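Local coordinates for protein AvtR (Acidianus filamentous virus 6, PDB 4HV0) that probably regulates viral transcription by binding DNA through a ribbon-helix-helix fold, at residues A[4-9]-A[87-92]; A[22-27]-A[63-68]. All coordinates share one frame; numbering follows the deposited sequence.

How the contacts relate
Both contacts join a strand of the antiparallel sheet, at or just beyond its end, to the first turns of a helix: contact 1 sets strand 3-6 and the start of helix 7-19 against helix 88-97, and contact 2 sets the end of strand 60-65 against helix 24-36. The two strands are neighbours, paired through Val-5 and Tyr-63, so the contacts share one sheet although they lie on opposite sides of the chain's centre. Contact 1 is partly buried and mixed, with polar bonds at Asn-89 beside aliphatic packing. Contact 2 is more buried, and no hydrogen bond crosses it; valine, proline and isoleucine carbons do the work.

Contact 1 of 2, residues A[4-9]-A[87-92]; sequences TVEEEV and TLNRFL
Asn-89 reaches from the first turn of helix 88-97 to the junction of strand 3-6 and helix 7-19, and both ends of its amide are engaged by Glu-6. The backbone N of Glu-6 donates to Asn-89 OD1 at 2.9 Å along a nearly straight path (N-H...O 166°), the donor standing above the carbonyl plane. In return Asn-89 ND2 donates to Glu-6 OE2 at 3.1 Å, a more bent bond. That acceptor lies close to the amide plane but is itself met from above the carboxylate, the two flat groups being turned 49° apart. With two partners on the same residue, the amide's rotation is fixed; the chi1 of Asn-89 (176°, CG anti to the backbone N) carries the amide over to the strand end. Lys-93 adds a salt bridge to Glu-6 OE2, so that this oxygen has two donors. A bridging water completes the polar side: it accepts from Asn-89 N at 2.9 Å and donates to Thr-4 O at 3.3 Å, linking the helix start to the strand. At the start of helix 88-97, Thr-87 is the N-cap, its OG1 accepting from Arg-90 N at 3.0 Å. Beside the amide the contact turns aliphatic. Leu-92 CD1 meets Val-5 CG1 at 4.1 Å, and Val-9 CG1 lies 4.0 Å from Leu-92 CB, the two side chains crossing nearly at right angles. Leu-92 also touches Ile-31 of helix 24-36, which places this part in the shared core. Strand 3-6 running directly into a helix, with Val-5 paired in the sheet to Tyr-63, is the ribbon-to-helix junction of the ribbon-helix-helix fold, here covered by the last helix of the same chain.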
# COMPACT_ATOMS: atom_id res chain seq x y z
N THR A 4 5.48 4.62 0.62
CA THR A 4 6.44 4.28 1.67
C THR A 4 5.75 3.76 2.91
O THR A 4 4.89 4.43 3.46
CB THR A 4 7.28 5.47 2.10
OG1 THR A 4 7.76 6.16 0.92
CG2 THR A 4 8.43 4.98 2.91
N VAL A 5 6.11 2.55 3.35
CA VAL A 5 5.49 1.95 4.53
C VAL A 5 6.48 1.53 5.61
O VAL A 5 7.61 1.21 5.33
CB VAL A 5 4.56 0.77 4.10
CG1 VAL A 5 3.48 1.29 3.16
CG2 VAL A 5 5.33 -0.34 3.38
N GLU A 6 6.00 1.45 6.85
CA GLU A 6 6.74 0.88 7.95
C GLU A 6 6.93 -0.63 7.78
O GLU A 6 6.16 -1.31 7.09
CB GLU A 6 5.91 0.99 9.21
CG GLU A 6 5.68 2.35 9.81
CD GLU A 6 4.63 2.26 10.93
OE1 GLU A 6 4.49 1.16 11.51
OE2 GLU A 6 3.96 3.28 11.22
N GLU A 7 7.89 -1.19 8.50
CA GLU A 7 8.23 -2.62 8.38
C GLU A 7 7.06 -3.55 8.74
O GLU A 7 6.78 -4.52 8.03
CB GLU A 7 9.45 -2.90 9.24
CG GLU A 7 10.03 -4.29 9.10
CD GLU A 7 11.38 -4.41 9.77
OE1 GLU A 7 11.71 -3.53 10.60
OE2 GLU A 7 12.12 -5.37 9.45
N GLU A 8 6.38 -3.28 9.85
CA GLU A 8 5.23 -4.09 10.23
C GLU A 8 4.19 -4.20 9.10
O GLU A 8 3.66 -5.29 8.80
CB GLU A 8 4.60 -3.56 11.51
CG GLU A 8 3.52 -4.47 12.04
CD GLU A 8 2.97 -4.04 13.39
OE1 GLU A 8 3.35 -2.94 13.88
OE2 GLU A 8 2.15 -4.80 13.96
N VAL A 9 3.92 -3.08 8.44
CA VAL A 9 2.97 -3.07 7.35
C VAL A 9 3.49 -3.89 6.17
O VAL A 9 2.73 -4.67 5.56
CB VAL A 9 2.63 -1.62 6.90
CG1 VAL A 9 1.83 -1.64 5.60
CG2 VAL A 9 1.85 -0.91 7.98
N THR A 87 -2.29 9.21 5.94
CA THR A 87 -1.29 8.75 5.05
C THR A 87 -1.78 7.35 4.64
O THR A 87 -2.64 6.73 5.28
CB THR A 87 0.09 8.59 5.72
OG1 THR A 87 -0.08 7.78 6.87
CG2 THR A 87 0.72 9.87 6.13
N LEU A 88 -1.21 6.85 3.56
CA LEU A 88 -1.53 5.54 3.13
C LEU A 88 -1.02 4.53 4.18
O LEU A 88 -1.70 3.52 4.48
CB LEU A 88 -0.89 5.28 1.80
CG LEU A 88 -1.19 3.89 1.26
CD1 LEU A 88 -2.64 3.51 1.37
CD2 LEU A 88 -0.74 3.97 -0.18
N ASN A 89 0.17 4.79 4.72
CA ASN A 89 0.78 3.86 5.67
C ASN A 89 -0.10 3.72 6.88
O ASN A 89 -0.33 2.63 7.34
CB ASN A 89 2.17 4.32 6.16
CG ASN A 89 2.77 3.38 7.23
OD1 ASN A 89 3.28 2.31 6.93
ND2 ASN A 89 2.72 3.79 8.47
N ARG A 90 -0.57 4.84 7.41
CA ARG A 90 -1.40 4.76 8.59
C ARG A 90 -2.75 4.06 8.26
O ARG A 90 -3.24 3.30 9.08
CB ARG A 90 -1.67 6.14 9.16
CG ARG A 90 -2.36 6.09 10.53
CD ARG A 90 -2.64 7.51 10.96
NE ARG A 90 -4.08 7.73 11.03
CZ ARG A 90 -4.72 8.84 10.66
NH1 ARG A 90 -4.08 9.87 10.19
NH2 ARG A 90 -6.02 8.89 10.77
N PHE A 91 -3.30 4.31 7.08
CA PHE A 91 -4.52 3.65 6.66
C PHE A 91 -4.32 2.13 6.62
O PHE A 91 -5.07 1.40 7.23
CB PHE A 91 -4.92 4.21 5.30
CG PHE A 91 -6.03 3.51 4.62
CD1 PHE A 91 -7.33 3.90 4.83
CD2 PHE A 91 -5.77 2.55 3.67
CE1 PHE A 91 -8.36 3.27 4.17
CE2 PHE A 91 -6.79 1.92 2.99
CZ PHE A 91 -8.09 2.28 3.23
N LEU A 92 -3.27 1.66 5.96
CA LEU A 92 -2.96 0.23 5.94
C LEU A 92 -2.67 -0.32 7.34
O LEU A 92 -3.05 -1.43 7.66
CB LEU A 92 -1.76 -0.06 5.05
CG LEU A 92 -1.91 0.27 3.58
CD1 LEU A 92 -0.54 0.29 2.93
CD2 LEU A 92 -2.80 -0.79 2.93
O HOH W 1 2.26 6.38 3.60

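Contact 2 of 2, residues A[22-27]-A[63-68]; sequences TSVPAV and YRINCK
Ile-65 overlaps the start of helix 24-36 with both of its methyl groups, CD1 and CG2, one laid against each of the first two residues there. Its CD1 meets Val-24 CG1 at 3.8 Å, the two side chains lying nearly perpendicular, while CG2 comes to 4.1 Å from Pro-25 CG. The split follows from chi1 (-66°): CG1 sits anti to the carbonyl carbon and, with chi2 extended, brings CD1 to Val-24, and CG2, anti to the backbone N, goes to the proline. Pro-25 spreads its ring over two neighbours, because the same CG lies 4.0 Å from Asn-66 O, an apolar carbon against a backbone carbonyl. Strand 60-65 is the central strand of the three and pairs antiparallel with strand 3-6, Ile-65 bonding through its backbone to Val-3. The strand-helix-helix run that begins at strand 3-6 belongs to the CopG-like ribbon-helix-helix family, whose ribbon is commonly made by two subunits; here both of its strands come from one chain. Val-5 of the neighbouring strand and Ile-28 of the helix also touch Ile-65, and Val-24 packs on Leu-13 and Ala-17 of helix 7-19, so that both helices meet Ile-65 or its neighbour Val-24 here. Beyond the strand the chain bends at Asn-66, the centre of an inverse gamma turn, with a weak bond from Cys-67 N to Ile-65 O. That bend leaves Cys-67 beside the helix: its CA is 5.3 Å from that of Pro-25, and SG stands 4.5 Å from Pro-25 O, a loose approach. At the N-terminal start of helix 24-36, Ser-23 is the N-cap, its OG accepting from Ala-26 N at 3.3 Å.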
# COMPACT_ATOMS: atom_id res chain seq x y z
N THR A 22 0.87 -13.76 -5.61
CA THR A 22 1.02 -12.43 -6.22
C THR A 22 2.11 -11.62 -5.57
O THR A 22 2.67 -12.01 -4.55
CB THR A 22 -0.28 -11.61 -6.09
OG1 THR A 22 -0.85 -11.88 -4.79
CG2 THR A 22 -1.28 -11.95 -7.21
N SER A 23 2.38 -10.46 -6.14
CA SER A 23 3.34 -9.52 -5.58
C SER A 23 2.75 -8.62 -4.48
O SER A 23 1.54 -8.59 -4.28
CB SER A 23 3.89 -8.68 -6.70
OG SER A 23 2.84 -7.96 -7.30
N VAL A 24 3.61 -7.90 -3.77
CA VAL A 24 3.20 -6.92 -2.77
C VAL A 24 2.44 -5.75 -3.42
O VAL A 24 1.42 -5.30 -2.88
CB VAL A 24 4.40 -6.46 -1.91
CG1 VAL A 24 4.07 -5.26 -1.03
CG2 VAL A 24 4.83 -7.61 -1.01
N PRO A 25 2.87 -5.27 -4.60
CA PRO A 25 2.05 -4.27 -5.27
C PRO A 25 0.66 -4.73 -5.72
O PRO A 25 -0.26 -3.92 -5.79
CB PRO A 25 2.89 -3.90 -6.50
CG PRO A 25 4.29 -4.14 -6.07
CD PRO A 25 4.20 -5.38 -5.22
N ALA A 26 0.51 -6.00 -6.05
CA ALA A 26 -0.81 -6.52 -6.41
C ALA A 26 -1.74 -6.44 -5.20
O ALA A 26 -2.92 -6.09 -5.31
CB ALA A 26 -0.71 -7.96 -6.93
N VAL A 27 -1.21 -6.76 -4.04
CA VAL A 27 -1.98 -6.72 -2.81
C VAL A 27 -2.40 -5.24 -2.50
O VAL A 27 -3.58 -4.96 -2.26
CB VAL A 27 -1.14 -7.40 -1.69
CG1 VAL A 27 -1.76 -7.27 -0.30
CG2 VAL A 27 -0.93 -8.86 -2.02
N TYR A 63 10.01 0.73 3.88
CA TYR A 63 10.05 0.13 2.54
C TYR A 63 9.43 1.06 1.52
O TYR A 63 8.40 1.64 1.74
CB TYR A 63 9.36 -1.23 2.55
CG TYR A 63 10.12 -2.27 3.36
CD1 TYR A 63 10.91 -3.24 2.73
CD2 TYR A 63 10.05 -2.27 4.75
CE1 TYR A 63 11.60 -4.18 3.47
CE2 TYR A 63 10.73 -3.22 5.50
CZ TYR A 63 11.51 -4.17 4.86
OH TYR A 63 12.18 -5.10 5.62
N ARG A 64 10.11 1.21 0.38
CA ARG A 64 9.61 2.00 -0.74
C ARG A 64 9.00 1.02 -1.76
O ARG A 64 9.70 0.16 -2.29
CB ARG A 64 10.75 2.77 -1.40
CG ARG A 64 11.30 3.92 -0.56
CD ARG A 64 11.75 5.07 -1.44
NE ARG A 64 12.18 6.21 -0.63
CZ ARG A 64 11.37 7.04 0.04
NH1 ARG A 64 10.05 6.87 0.02
NH2 ARG A 64 11.89 8.05 0.73
N ILE A 65 7.71 1.14 -2.03
CA ILE A 65 7.01 0.20 -2.91
C ILE A 65 6.57 0.85 -4.21
O ILE A 65 5.89 1.88 -4.21
CB ILE A 65 5.77 -0.39 -2.23
CG1 ILE A 65 6.14 -1.25 -1.04
CG2 ILE A 65 5.01 -1.28 -3.20
CD1 ILE A 65 4.95 -1.69 -0.21
N ASN A 66 6.95 0.23 -5.33
CA ASN A 66 6.57 0.70 -6.66
C ASN A 66 5.14 0.32 -6.99
O ASN A 66 4.88 -0.59 -7.77
CB ASN A 66 7.54 0.20 -7.74
CG ASN A 66 8.37 1.31 -8.35
OD1 ASN A 66 8.24 2.48 -7.98
ND2 ASN A 66 9.23 0.96 -9.29
N CYS A 67 4.21 0.99 -6.34
CA CYS A 67 2.82 0.81 -6.69
C CYS A 67 2.55 1.77 -7.82
O CYS A 67 2.76 2.98 -7.67
CB CYS A 67 1.92 1.10 -5.50
SG CYS A 67 0.27 0.50 -5.84
N LYS A 68 2.14 1.21 -8.96
CA LYS A 68 1.72 1.96 -10.14
C LYS A 68 0.25 1.64 -10.44
O LYS A 68 -0.09 0.49 -10.64
CB LYS A 68 2.56 1.57 -11.35
CG LYS A 68 4.05 1.80 -11.19
CD LYS A 68 4.78 1.75 -12.53
CE LYS A 68 6.27 1.97 -12.36
NZ LYS A 68 7.00 1.83 -13.65